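Local structure of ORC1-type DNA replication protein 2 (Aeropyrum pernix, 1W5T) at residues 165-170 with 180-185; 238-243 with 281-286; 307-312 with 345-350. The protein binds DNA and ATP and takes part in regulating DNA replication, joining an AAA+ ATPase domain to a C-terminal winged-helix domain. One frame throughout, in Å; residues are numbered along the deposited sequence.

Interaction 1 of 3, residues 165-170 with 180-185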
ATOM      1  N   LEU A 165      -0.880  12.737  17.002  1.00 25.48           N
ATOM      2  CA  LEU A 165      -1.584  13.261  15.840  1.00 26.07           C
ATOM      3  C   LEU A 165      -2.302  14.555  16.188  1.00 26.69           C
ATOM      4  O   LEU A 165      -2.771  15.273  15.320  1.00 26.08           O
ATOM      5  CB  LEU A 165      -2.541  12.221  15.256  1.00 25.47           C
ATOM      6  CG  LEU A 165      -2.096  11.227  14.172  1.00 25.54           C
ATOM      7  CD1 LEU A 165      -0.628  11.288  13.734  1.00 22.24           C
ATOM      8  CD2 LEU A 165      -2.406   9.866  14.638  1.00 26.16           C
ATOM      9  N   ARG A 166      -2.355  14.856  17.478  1.00 28.21           N
ATOM     10  CA  ARG A 166      -2.857  16.155  17.938  1.00 29.75           C
ATOM     11  C   ARG A 166      -1.799  16.905  18.753  1.00 30.08           C
ATOM     12  O   ARG A 166      -2.124  17.617  19.713  1.00 30.40           O
ATOM     13  CB  ARG A 166      -4.157  15.970  18.729  1.00 30.49           C
ATOM     14  CG  ARG A 166      -5.365  15.688  17.818  1.00 33.83           C
ATOM     15  CD  ARG A 166      -6.560  15.048  18.495  1.00 38.25           C
ATOM     16  NE  ARG A 166      -7.762  15.869  18.333  1.00 41.64           N
ATOM     17  CZ  ARG A 166      -8.340  16.538  19.317  1.00 43.42           C
ATOM     18  NH1 ARG A 166      -7.839  16.480  20.558  1.00 44.97           N
ATOM     19  NH2 ARG A 166      -9.417  17.261  19.071  1.00 43.03           N
ATOM     20  N   VAL A 167      -0.542  16.762  18.335  1.00 29.99           N
ATOM     21  CA  VAL A 167       0.612  17.308  19.027  1.00 30.66           C
ATOM     22  C   VAL A 167       0.564  18.819  19.382  1.00 31.24           C
ATOM     23  O   VAL A 167       0.922  19.220  20.492  1.00 31.43           O
ATOM     24  CB  VAL A 167       1.914  16.959  18.272  1.00 30.33           C
ATOM     25  CG1 VAL A 167       1.878  17.538  16.854  1.00 29.38           C
ATOM     26  CG2 VAL A 167       3.152  17.420  19.054  1.00 29.52           C
ATOM     27  N   HIS A 168       0.114  19.641  18.457  1.00 31.75           N
ATOM     28  CA  HIS A 168       0.040  21.087  18.696  1.00 33.31           C
ATOM     29  C   HIS A 168      -1.056  21.585  19.661  1.00 34.15           C
ATOM     30  O   HIS A 168      -1.078  22.776  20.010  1.00 34.79           O
ATOM     31  CB  HIS A 168      -0.041  21.800  17.364  1.00 32.37           C
ATOM     32  CG  HIS A 168       0.965  21.297  16.384  1.00 33.26           C
ATOM     33  ND1 HIS A 168       2.318  21.326  16.638  1.00 31.94           N
ATOM     34  CD2 HIS A 168       0.818  20.698  15.179  1.00 32.98           C
ATOM     35  CE1 HIS A 168       2.966  20.808  15.611  1.00 33.09           C
ATOM     36  NE2 HIS A 168       2.080  20.430  14.708  1.00 32.84           N
ATOM     37  N   GLU A 169      -1.950  20.677  20.064  1.00 34.82           N
ATOM     38  CA  GLU A 169      -2.940  20.920  21.116  1.00 35.71           C
ATOM     39  C   GLU A 169      -2.411  20.412  22.444  1.00 35.55           C
ATOM     40  O   GLU A 169      -2.745  20.970  23.486  1.00 36.41           O
ATOM     41  CB  GLU A 169      -4.258  20.207  20.811  1.00 36.14           C
ATOM     42  CG  GLU A 169      -5.007  20.724  19.583  1.00 38.82           C
ATOM     43  CD  GLU A 169      -6.309  19.971  19.338  1.00 42.51           C
ATOM     44  OE1 GLU A 169      -6.626  19.710  18.158  1.00 43.55           O
ATOM     45  OE2 GLU A 169      -7.023  19.635  20.325  1.00 43.87           O
ATOM     46  N   GLU A 170      -1.583  19.366  22.413  1.00 35.08           N
ATOM     47  CA  GLU A 170      -1.024  18.783  23.635  1.00 35.46           C
ATOM     48  C   GLU A 170       0.315  19.406  24.004  1.00 34.48           C
ATOM     49  O   GLU A 170       0.635  19.553  25.193  1.00 34.84           O
ATOM     50  CB  GLU A 170      -0.831  17.273  23.476  1.00 36.15           C
ATOM     51  CG  GLU A 170      -2.117  16.460  23.553  1.00 40.76           C
ATOM     52  CD  GLU A 170      -2.167  15.530  24.765  1.00 45.23           C
ATOM     53  OE1 GLU A 170      -3.199  14.842  24.950  1.00 48.98           O
ATOM     54  OE2 GLU A 170      -1.181  15.469  25.540  1.00 47.25           O
ATOM     55  N   ILE A 180       4.833  20.583  12.852  1.00 15.42           N
ATOM     56  CA  ILE A 180       4.832  19.142  12.542  1.00 14.98           C
ATOM     57  C   ILE A 180       3.543  18.762  11.827  1.00 14.80           C
ATOM     58  O   ILE A 180       2.450  18.995  12.357  1.00 15.91           O
ATOM     59  CB  ILE A 180       4.951  18.258  13.811  1.00 14.35           C
ATOM     60  CG1 ILE A 180       6.161  18.633  14.659  1.00 13.14           C
ATOM     61  CG2 ILE A 180       5.136  16.788  13.397  1.00 14.49           C
ATOM     62  CD1 ILE A 180       6.214  17.855  15.919  1.00 12.09           C
ATOM     63  N   GLY A 181       3.659  18.193  10.633  1.00 13.56           N
ATOM     64  CA  GLY A 181       2.506  17.625   9.964  1.00 12.65           C
ATOM     65  C   GLY A 181       2.737  16.155   9.673  1.00 12.23           C
ATOM     66  O   GLY A 181       3.835  15.643   9.860  1.00 12.73           O
ATOM     67  N   PHE A 182       1.702  15.482   9.186  1.00 11.79           N
ATOM     68  CA  PHE A 182       1.720  14.043   9.032  1.00 11.44           C
ATOM     69  C   PHE A 182       1.124  13.587   7.744  1.00 10.69           C
ATOM     70  O   PHE A 182       0.144  14.126   7.295  1.00 11.59           O
ATOM     71  CB  PHE A 182       0.934  13.389  10.155  1.00 11.48           C
ATOM     72  CG  PHE A 182       1.600  13.487  11.477  1.00 10.17           C
ATOM     73  CD1 PHE A 182       1.215  14.449  12.368  1.00  8.84           C
ATOM     74  CD2 PHE A 182       2.607  12.602  11.834  1.00  9.08           C
ATOM     75  CE1 PHE A 182       1.804  14.537  13.611  1.00 10.67           C
ATOM     76  CE2 PHE A 182       3.235  12.717  13.078  1.00  8.95           C
ATOM     77  CZ  PHE A 182       2.816  13.687  13.962  1.00  9.76           C
ATOM     78  N   LEU A 183       1.734  12.572   7.162  1.00  9.74           N
ATOM     79  CA  LEU A 183       1.178  11.897   6.020  1.00  9.26           C
ATOM     80  C   LEU A 183       1.143  10.437   6.443  1.00  9.35           C
ATOM     81  O   LEU A 183       2.197   9.809   6.603  1.00  9.17           O
ATOM     82  CB  LEU A 183       2.092  12.083   4.827  1.00  8.36           C
ATOM     83  CG  LEU A 183       1.445  12.179   3.452  1.00 10.06           C
ATOM     84  CD1 LEU A 183       2.379  11.789   2.353  1.00  4.82           C
ATOM     85  CD2 LEU A 183       0.074  11.538   3.273  1.00  6.27           C
ATOM     86  N   LEU A 184      -0.048   9.913   6.696  1.00  9.41           N
ATOM     87  CA  LEU A 184      -0.168   8.499   7.115  1.00  9.92           C
ATOM     88  C   LEU A 184      -0.324   7.682   5.850  1.00 10.85           C
ATOM     89  O   LEU A 184      -0.990   8.121   4.904  1.00 11.00           O
ATOM     90  CB  LEU A 184      -1.379   8.310   8.010  1.00  9.36           C
ATOM     91  CG  LEU A 184      -1.558   9.368   9.136  1.00 12.85           C
ATOM     92  CD1 LEU A 184      -2.771   9.094  10.068  1.00 10.63           C
ATOM     93  CD2 LEU A 184      -0.285   9.473   9.977  1.00 11.15           C
ATOM     94  N   VAL A 185       0.318   6.526   5.781  1.00 11.33           N
ATOM     95  CA  VAL A 185       0.113   5.647   4.616  1.00 11.05           C
ATOM     96  C   VAL A 185      -0.303   4.289   5.128  1.00 11.09           C
ATOM     97  O   VAL A 185       0.447   3.741   5.898  1.00 11.20           O
ATOM     98  CB  VAL A 185       1.405   5.509   3.806  1.00 11.09           C
ATOM     99  CG1 VAL A 185       1.200   4.595   2.597  1.00  9.60           C
ATOM    100  CG2 VAL A 185       1.920   6.879   3.382  1.00  8.70           C
TER

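Interaction 2 of 3, residues 238-243 with 281-286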
ATOM      1  N   GLU A 238      12.445  -0.487 -27.069  1.00 20.69           N
ATOM      2  CA  GLU A 238      11.463  -0.012 -27.990  1.00 22.29           C
ATOM      3  C   GLU A 238      10.133   0.024 -27.234  1.00 22.23           C
ATOM      4  O   GLU A 238       9.933  -0.818 -26.366  1.00 22.19           O
ATOM      5  CB  GLU A 238      11.347  -1.082 -29.040  1.00 23.02           C
ATOM      6  CG  GLU A 238      11.161  -0.605 -30.419  1.00 27.85           C
ATOM      7  CD  GLU A 238      12.428  -0.431 -31.174  1.00 33.98           C
ATOM      8  OE1 GLU A 238      13.244   0.455 -30.756  1.00 34.14           O
ATOM      9  OE2 GLU A 238      12.540  -1.160 -32.214  1.00 36.62           O
ATOM     10  N   PRO A 239       9.233   0.960 -27.574  1.00 21.98           N
ATOM     11  CA  PRO A 239       7.877   0.970 -27.009  1.00 22.01           C
ATOM     12  C   PRO A 239       7.224  -0.391 -26.860  1.00 21.54           C
ATOM     13  O   PRO A 239       6.700  -0.638 -25.786  1.00 21.75           O
ATOM     14  CB  PRO A 239       7.087   1.844 -28.015  1.00 22.23           C
ATOM     15  CG  PRO A 239       8.140   2.910 -28.390  1.00 22.09           C
ATOM     16  CD  PRO A 239       9.432   2.096 -28.513  1.00 21.66           C
ATOM     17  N   ARG A 240       7.277  -1.241 -27.884  1.00 21.49           N
ATOM     18  CA  ARG A 240       6.528  -2.503 -27.909  1.00 21.51           C
ATOM     19  C   ARG A 240       6.989  -3.460 -26.854  1.00 20.59           C
ATOM     20  O   ARG A 240       6.168  -4.241 -26.340  1.00 20.07           O
ATOM     21  CB  ARG A 240       6.612  -3.210 -29.261  1.00 22.80           C
ATOM     22  CG  ARG A 240       7.970  -3.172 -29.912  1.00 26.54           C
ATOM     23  CD  ARG A 240       7.933  -3.770 -31.297  1.00 33.81           C
ATOM     24  NE  ARG A 240       9.149  -3.510 -32.022  1.00 38.53           N
ATOM     25  CZ  ARG A 240      10.241  -4.281 -32.102  1.00 41.85           C
ATOM     26  NH1 ARG A 240      10.374  -5.487 -31.525  1.00 39.84           N
ATOM     27  NH2 ARG A 240      11.229  -3.792 -32.833  1.00 45.23           N
ATOM     28  N   HIS A 241       8.294  -3.409 -26.550  1.00 19.84           N
ATOM     29  CA  HIS A 241       8.884  -4.200 -25.490  1.00 19.11           C
ATOM     30  C   HIS A 241       8.118  -3.903 -24.203  1.00 19.10           C
ATOM     31  O   HIS A 241       7.743  -4.810 -23.486  1.00 19.25           O
ATOM     32  CB  HIS A 241      10.357  -3.840 -25.279  1.00 19.09           C
ATOM     33  CG  HIS A 241      11.265  -4.172 -26.427  1.00 20.66           C
ATOM     34  ND1 HIS A 241      11.216  -5.369 -27.115  1.00 22.50           N
ATOM     35  CD2 HIS A 241      12.306  -3.487 -26.952  1.00 20.75           C
ATOM     36  CE1 HIS A 241      12.142  -5.372 -28.054  1.00 20.82           C
ATOM     37  NE2 HIS A 241      12.814  -4.242 -27.977  1.00 21.99           N
ATOM     38  N   LEU A 242       7.907  -2.619 -23.915  1.00 18.50           N
ATOM     39  CA  LEU A 242       7.239  -2.200 -22.683  1.00 18.07           C
ATOM     40  C   LEU A 242       5.732  -2.524 -22.709  1.00 18.07           C
ATOM     41  O   LEU A 242       5.121  -2.782 -21.659  1.00 17.87           O
ATOM     42  CB  LEU A 242       7.427  -0.696 -22.457  1.00 17.38           C
ATOM     43  CG  LEU A 242       8.815  -0.073 -22.589  1.00 18.07           C
ATOM     44  CD1 LEU A 242       8.732   1.455 -22.384  1.00 16.77           C
ATOM     45  CD2 LEU A 242       9.820  -0.727 -21.644  1.00 15.16           C
ATOM     46  N   GLU A 243       5.138  -2.495 -23.903  1.00 17.81           N
ATOM     47  CA  GLU A 243       3.717  -2.788 -24.053  1.00 18.84           C
ATOM     48  C   GLU A 243       3.413  -4.198 -23.641  1.00 17.98           C
ATOM     49  O   GLU A 243       2.350  -4.463 -23.085  1.00 18.49           O
ATOM     50  CB  GLU A 243       3.293  -2.672 -25.494  1.00 19.19           C
ATOM     51  CG  GLU A 243       2.928  -1.286 -25.910  1.00 24.58           C
ATOM     52  CD  GLU A 243       2.819  -1.177 -27.418  1.00 32.46           C
ATOM     53  OE1 GLU A 243       2.087  -2.030 -28.020  1.00 32.28           O
ATOM     54  OE2 GLU A 243       3.459  -0.231 -27.973  1.00 35.16           O
ATOM     55  N   LEU A 281      17.074  -5.279 -25.966  1.00 23.75           N
ATOM     56  CA  LEU A 281      16.002  -6.206 -25.659  1.00 21.69           C
ATOM     57  C   LEU A 281      15.489  -6.877 -26.912  1.00 21.02           C
ATOM     58  O   LEU A 281      15.638  -6.373 -28.039  1.00 20.81           O
ATOM     59  CB  LEU A 281      14.836  -5.508 -24.982  1.00 21.01           C
ATOM     60  CG  LEU A 281      15.053  -4.882 -23.623  1.00 21.23           C
ATOM     61  CD1 LEU A 281      13.825  -4.080 -23.181  1.00 19.59           C
ATOM     62  CD2 LEU A 281      15.439  -5.930 -22.589  1.00 20.93           C
ATOM     63  N   SER A 282      14.861  -8.029 -26.703  1.00 19.64           N
ATOM     64  CA  SER A 282      14.035  -8.615 -27.742  1.00 18.63           C
ATOM     65  C   SER A 282      12.691  -8.953 -27.109  1.00 17.90           C
ATOM     66  O   SER A 282      12.589  -9.025 -25.871  1.00 18.74           O
ATOM     67  CB  SER A 282      14.727  -9.845 -28.340  1.00 18.77           C
ATOM     68  OG  SER A 282      14.732 -10.915 -27.429  1.00 21.02           O
ATOM     69  N   GLU A 283      11.661  -9.134 -27.926  1.00 15.83           N
ATOM     70  CA  GLU A 283      10.368  -9.521 -27.427  1.00 15.32           C
ATOM     71  C   GLU A 283      10.331 -10.833 -26.645  1.00 15.44           C
ATOM     72  O   GLU A 283       9.591 -10.946 -25.649  1.00 15.01           O
ATOM     73  CB  GLU A 283       9.385  -9.574 -28.589  1.00 15.57           C
ATOM     74  CG  GLU A 283       9.402  -8.290 -29.392  1.00 17.06           C
ATOM     75  CD  GLU A 283       8.221  -8.169 -30.288  1.00 20.02           C
ATOM     76  OE1 GLU A 283       8.156  -7.236 -31.113  1.00 23.24           O
ATOM     77  OE2 GLU A 283       7.360  -9.025 -30.180  1.00 25.30           O
ATOM     78  N   ASP A 284      11.104 -11.830 -27.106  1.00 15.10           N
ATOM     79  CA  ASP A 284      11.224 -13.121 -26.418  1.00 14.98           C
ATOM     80  C   ASP A 284      11.676 -12.957 -24.966  1.00 15.22           C
ATOM     81  O   ASP A 284      11.119 -13.581 -24.060  1.00 15.59           O
ATOM     82  CB  ASP A 284      12.168 -14.066 -27.169  1.00 14.47           C
ATOM     83  CG  ASP A 284      11.583 -14.546 -28.522  1.00 16.35           C
ATOM     84  OD1 ASP A 284      12.319 -15.157 -29.302  1.00 21.48           O
ATOM     85  OD2 ASP A 284      10.414 -14.353 -28.907  1.00 16.62           O
ATOM     86  N   LEU A 285      12.677 -12.109 -24.757  1.00 15.05           N
ATOM     87  CA  LEU A 285      13.254 -11.909 -23.430  1.00 15.38           C
ATOM     88  C   LEU A 285      12.259 -11.205 -22.506  1.00 14.38           C
ATOM     89  O   LEU A 285      12.091 -11.589 -21.376  1.00 14.17           O
ATOM     90  CB  LEU A 285      14.591 -11.148 -23.527  1.00 14.88           C
ATOM     91  CG  LEU A 285      15.703 -12.015 -24.176  1.00 16.99           C
ATOM     92  CD1 LEU A 285      16.874 -11.174 -24.682  1.00 14.24           C
ATOM     93  CD2 LEU A 285      16.248 -13.139 -23.199  1.00 17.03           C
ATOM     94  N   VAL A 286      11.562 -10.211 -23.031  1.00 14.74           N
ATOM     95  CA  VAL A 286      10.529  -9.509 -22.281  1.00 14.45           C
ATOM     96  C   VAL A 286       9.420 -10.481 -21.928  1.00 14.58           C
ATOM     97  O   VAL A 286       9.045 -10.584 -20.763  1.00 14.05           O
ATOM     98  CB  VAL A 286       9.983  -8.285 -23.054  1.00 14.65           C
ATOM     99  CG1 VAL A 286       8.753  -7.685 -22.374  1.00 13.01           C
ATOM    100  CG2 VAL A 286      11.082  -7.235 -23.176  1.00 13.65           C
TER

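Interaction 3 of 3, residues 307-312 with 345-350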
ATOM      1  N   SER A 307     -12.343 -17.431   9.118  1.00 25.85           N
ATOM      2  CA  SER A 307     -12.970 -18.665   9.570  1.00 25.68           C
ATOM      3  C   SER A 307     -13.068 -19.778   8.491  1.00 25.58           C
ATOM      4  O   SER A 307     -13.109 -19.509   7.299  1.00 25.30           O
ATOM      5  CB  SER A 307     -14.347 -18.342  10.142  1.00 25.44           C
ATOM      6  OG  SER A 307     -15.388 -18.555   9.206  1.00 24.62           O
ATOM      7  N   ILE A 308     -13.077 -21.023   8.942  1.00 25.63           N
ATOM      8  CA  ILE A 308     -13.085 -22.220   8.096  1.00 26.00           C
ATOM      9  C   ILE A 308     -14.159 -22.109   7.032  1.00 25.81           C
ATOM     10  O   ILE A 308     -14.000 -22.530   5.898  1.00 25.17           O
ATOM     11  CB  ILE A 308     -13.388 -23.476   8.977  1.00 26.10           C
ATOM     12  CG1 ILE A 308     -12.311 -23.686  10.030  1.00 26.29           C
ATOM     13  CG2 ILE A 308     -13.517 -24.722   8.146  1.00 25.94           C
ATOM     14  CD1 ILE A 308     -12.702 -24.699  11.100  1.00 28.92           C
ATOM     15  N   HIS A 309     -15.262 -21.502   7.431  1.00 26.10           N
ATOM     16  CA  HIS A 309     -16.440 -21.484   6.618  1.00 25.78           C
ATOM     17  C   HIS A 309     -16.358 -20.510   5.473  1.00 25.16           C
ATOM     18  O   HIS A 309     -16.745 -20.853   4.361  1.00 24.19           O
ATOM     19  CB  HIS A 309     -17.669 -21.361   7.499  1.00 26.17           C
ATOM     20  CG  HIS A 309     -18.117 -22.691   8.016  1.00 28.55           C
ATOM     21  ND1 HIS A 309     -18.983 -23.506   7.313  1.00 31.73           N
ATOM     22  CD2 HIS A 309     -17.728 -23.404   9.100  1.00 27.75           C
ATOM     23  CE1 HIS A 309     -19.143 -24.643   7.967  1.00 31.28           C
ATOM     24  NE2 HIS A 309     -18.394 -24.604   9.056  1.00 28.93           N
ATOM     25  N   GLU A 310     -15.778 -19.340   5.738  1.00 24.46           N
ATOM     26  CA  GLU A 310     -15.373 -18.421   4.672  1.00 24.66           C
ATOM     27  C   GLU A 310     -14.385 -19.082   3.727  1.00 23.52           C
ATOM     28  O   GLU A 310     -14.506 -18.950   2.524  1.00 23.55           O
ATOM     29  CB  GLU A 310     -14.766 -17.138   5.220  1.00 24.51           C
ATOM     30  CG  GLU A 310     -15.195 -16.812   6.631  1.00 27.46           C
ATOM     31  CD  GLU A 310     -15.259 -15.331   6.907  1.00 28.06           C
ATOM     32  OE1 GLU A 310     -14.895 -14.956   8.024  1.00 30.53           O
ATOM     33  OE2 GLU A 310     -15.675 -14.557   6.026  1.00 28.82           O
ATOM     34  N   LEU A 311     -13.425 -19.798   4.289  1.00 22.98           N
ATOM     35  CA  LEU A 311     -12.374 -20.455   3.532  1.00 22.98           C
ATOM     36  C   LEU A 311     -12.945 -21.541   2.596  1.00 22.76           C
ATOM     37  O   LEU A 311     -12.495 -21.700   1.460  1.00 22.50           O
ATOM     38  CB  LEU A 311     -11.366 -21.059   4.520  1.00 22.77           C
ATOM     39  CG  LEU A 311     -10.029 -20.435   4.946  1.00 24.18           C
ATOM     40  CD1 LEU A 311      -9.859 -19.001   4.535  1.00 21.21           C
ATOM     41  CD2 LEU A 311      -9.775 -20.596   6.459  1.00 24.39           C
ATOM     42  N   ILE A 312     -13.933 -22.293   3.085  1.00 22.17           N
ATOM     43  CA  ILE A 312     -14.643 -23.259   2.249  1.00 21.64           C
ATOM     44  C   ILE A 312     -15.358 -22.597   1.036  1.00 21.08           C
ATOM     45  O   ILE A 312     -15.323 -23.109  -0.074  1.00 20.94           O
ATOM     46  CB  ILE A 312     -15.623 -24.141   3.101  1.00 21.06           C
ATOM     47  CG1 ILE A 312     -14.842 -25.101   3.980  1.00 19.28           C
ATOM     48  CG2 ILE A 312     -16.512 -24.985   2.219  1.00 18.99           C
ATOM     49  CD1 ILE A 312     -15.499 -25.311   5.316  1.00 17.64           C
ATOM     50  N   TYR A 345     -15.325 -31.740   4.154  1.00 45.77           N
ATOM     51  CA  TYR A 345     -14.753 -31.120   5.358  1.00 45.41           C
ATOM     52  C   TYR A 345     -15.235 -31.648   6.714  1.00 45.15           C
ATOM     53  O   TYR A 345     -14.703 -31.255   7.748  1.00 44.79           O
ATOM     54  CB  TYR A 345     -14.892 -29.579   5.296  1.00 44.64           C
ATOM     55  CG  TYR A 345     -14.012 -28.980   4.237  1.00 42.91           C
ATOM     56  CD1 TYR A 345     -14.552 -28.492   3.052  1.00 41.18           C
ATOM     57  CD2 TYR A 345     -12.628 -28.941   4.397  1.00 41.03           C
ATOM     58  CE1 TYR A 345     -13.739 -27.979   2.072  1.00 40.88           C
ATOM     59  CE2 TYR A 345     -11.811 -28.421   3.415  1.00 39.92           C
ATOM     60  CZ  TYR A 345     -12.369 -27.941   2.256  1.00 41.50           C
ATOM     61  OH  TYR A 345     -11.552 -27.414   1.257  1.00 43.74           O
ATOM     62  N   ASN A 346     -16.242 -32.519   6.698  1.00 45.30           N
ATOM     63  CA  ASN A 346     -16.887 -33.054   7.915  1.00 45.60           C
ATOM     64  C   ASN A 346     -17.273 -31.986   8.966  1.00 45.68           C
ATOM     65  O   ASN A 346     -17.039 -32.160  10.174  1.00 45.89           O
ATOM     66  CB  ASN A 346     -16.081 -34.220   8.544  1.00 45.10           C
ATOM     67  CG  ASN A 346     -15.088 -34.870   7.558  1.00 46.13           C
ATOM     68  OD1 ASN A 346     -13.868 -34.819   7.776  1.00 46.30           O
ATOM     69  ND2 ASN A 346     -15.606 -35.476   6.470  1.00 44.72           N
ATOM     70  N   VAL A 347     -17.849 -30.879   8.487  1.00 45.16           N
ATOM     71  CA  VAL A 347     -18.448 -29.853   9.342  1.00 44.48           C
ATOM     72  C   VAL A 347     -19.882 -29.612   8.863  1.00 44.50           C
ATOM     73  O   VAL A 347     -20.162 -29.704   7.648  1.00 45.17           O
ATOM     74  CB  VAL A 347     -17.648 -28.500   9.323  1.00 44.55           C
ATOM     75  CG1 VAL A 347     -16.321 -28.620  10.069  1.00 43.59           C
ATOM     76  CG2 VAL A 347     -17.439 -27.957   7.894  1.00 43.38           C
ATOM     77  N   LYS A 348     -20.808 -29.315   9.775  1.00 43.59           N
ATOM     78  CA  LYS A 348     -22.178 -29.059   9.307  1.00 42.97           C
ATOM     79  C   LYS A 348     -22.313 -27.636   8.680  1.00 41.22           C
ATOM     80  O   LYS A 348     -21.769 -26.658   9.225  1.00 41.28           O
ATOM     81  CB  LYS A 348     -23.255 -29.383  10.372  1.00 42.79           C
ATOM     82  CG  LYS A 348     -23.172 -28.566  11.650  1.00 45.89           C
ATOM     83  CD  LYS A 348     -24.394 -27.645  11.831  1.00 47.79           C
ATOM     84  CE  LYS A 348     -24.241 -26.735  13.064  1.00 48.74           C
ATOM     85  NZ  LYS A 348     -24.280 -25.270  12.731  1.00 48.37           N
ATOM     86  N   PRO A 349     -22.984 -27.537   7.527  1.00 39.47           N
ATOM     87  CA  PRO A 349     -23.120 -26.242   6.830  1.00 38.05           C
ATOM     88  C   PRO A 349     -23.834 -25.222   7.691  1.00 36.22           C
ATOM     89  O   PRO A 349     -24.831 -25.581   8.308  1.00 36.05           O
ATOM     90  CB  PRO A 349     -23.947 -26.574   5.575  1.00 37.73           C
ATOM     91  CG  PRO A 349     -24.495 -27.953   5.772  1.00 38.40           C
ATOM     92  CD  PRO A 349     -23.622 -28.641   6.785  1.00 39.27           C
ATOM     93  N   ARG A 350     -23.302 -24.000   7.749  1.00 34.44           N
ATOM     94  CA  ARG A 350     -23.922 -22.888   8.453  1.00 32.65           C
ATOM     95  C   ARG A 350     -25.199 -22.411   7.748  1.00 31.46           C
ATOM     96  O   ARG A 350     -25.344 -22.574   6.533  1.00 31.03           O
ATOM     97  CB  ARG A 350     -22.939 -21.725   8.565  1.00 33.11           C
ATOM     98  CG  ARG A 350     -21.651 -21.993   9.336  1.00 34.07           C
ATOM     99  CD  ARG A 350     -21.842 -22.409  10.816  1.00 38.22           C
ATOM    100  NE  ARG A 350     -21.817 -21.274  11.739  1.00 40.85           N
ATOM    101  CZ  ARG A 350     -20.763 -20.912  12.480  1.00 43.26           C
ATOM    102  NH1 ARG A 350     -19.611 -21.582  12.413  1.00 42.54           N
ATOM    103  NH2 ARG A 350     -20.863 -19.859  13.298  1.00 45.18           N
TER

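Interaction 1 of 3, residues 165-170 with 180-185
Leu165 lays its CD1 methyl over the Phe182 ring, a CH-pi contact with CD1 of Leu165 3.8 Å from the centroid of the Phe182 ring and only 8° off the ring normal. The same methyl reaches on to Leu184, CD1 of Leu165 to CD2 of Leu184 being 4.2 Å. Val167 comes to the rim of the Phe182 ring: its CG1 sits near the ring plane, 4.4 Å from Phe182 CE1. Phe182 CG is anti to its own carbonyl carbon (chi1 -70°), which places the ring beside both side chains.

At the other end His168 supplies the polar link. Its NE2 donates to Ile180 O over 2.8 Å, nearly straight at 168°; the oxygen lies in the imidazole plane, and the N-H meets a lone pair in the carbonyl plane. Val167 CG1 covers one face of that imidazole.

The strand 180-186 is central in the parallel sheet of the AAA+ domain, next to 139-145 and 51-56, and this contact packs the short helix 167-170 and the end of the preceding helix against it. As the donor, NE2 carries a hydrogen, and the nearly straight bond probably holds the imidazole in this orientation.

Interaction 2 of 3, residues 238-243 with 281-286
In the helical lid of the AAA+ ATPase, the start of helix 239-249 packs against the start of helix 283-292, with His241 between them. Leu281 lies over one face of the imidazole: its CB is 3.8 Å from the centroid of the His241 ring and 12° off the ring normal, a CH-pi contact, while Leu281 CD1 extends to His241 CB. Ring atom CE1 of His241 meets the backbone where the second helix begins, 3.7 Å from Ser282 C. With CG anti to the carbonyl carbon (chi1 -66°), the His241 ring is directed between the two helix starts. Its ND1 is buried here and finds no polar partner. One turn further on, Val286 presses on the first helix, its CG1 3.2 Å from His241 O.

The outer rim is charged. Arg240 NH1 donates to Glu283 OE1 over 2.9 Å in a salt bridge, bent to 141°, with the oxygen tilted from the guanidinium plane and receiving on its anti lone pair. The arginine lies nearly perpendicular to the glutamate. Arg240 NH2 also pairs with Glu238 OE2 at 3.0 Å, and Glu283 OE2 with Arg287, so alternating charges run along this edge. Helix 259-275 backs the contact, with Cys270 against Leu281 and Ala269 against Val286. Two helix starts packed round a buried histidine, with salt bridges at the rim, form part of the all-helical lid of this Cdc6/Orc AAA+ ATPase.

Interaction 3 of 3, residues 307-312 with 345-350
The first turn of helix 308-322 faces the end of helix 330-345 and the irregular loop after it; the nearest CA atoms, those of His309 and Arg350, are 7.8 Å apart, so side chains make the contact. Both pieces belong to the C-terminal winged-helix domain, the loop leading on to helix 352-364.

Arg350 lays its aliphatic CG over one face of the imidazole, 3.8 Å from the centroid of the His309 ring and shifted toward the rim. Val347 points back at the histidine, its CG2 meeting the NE2-CE1 end of the ring obliquely, 3.7 Å from His309 NE2. The CE1 of His309 lies 3.5 Å from Lys348 O. The ring's polar hold comes from Tyr337, whose OH is hydrogen-bonded to His309 ND1 and also to the backbone N of Arg350. Replacing His309 with an alanine would probably open a gap between Val347 and Arg350 and leave the Tyr337 hydroxyl without one of its partners.

One turn on, Ile312 and Tyr345 run antiparallel alongside one another. Ile312 CG1, anti to its carbonyl carbon (chi1 -71°), lies over a face of the phenol ring, toward the rim, with CG1 of Ile312 3.5 Å from Tyr345 CD1.

Overall arrangement
The three contacts follow one another along the chain and nowhere touch, their centres lying 44 to 46 Å apart. Interaction 1 is in the core of the AAA domain, where helix meets sheet; interaction 2 joins two helices of the lid, on the opposite side of the chain's centre; interaction 3 holds a helix to a loop in the winged-helix domain. Each turns on a histidine, used differently: as a hydrogen-bond donor to a strand carbonyl in interaction 1, as a buried ring packed under a leucine, its ND1 without a polar partner, in interaction 2, and as a ring tied to an outside tyrosine in interaction 3. Interactions 2 and 3 are partly buried; only interaction 2 has a salt bridge across its segments.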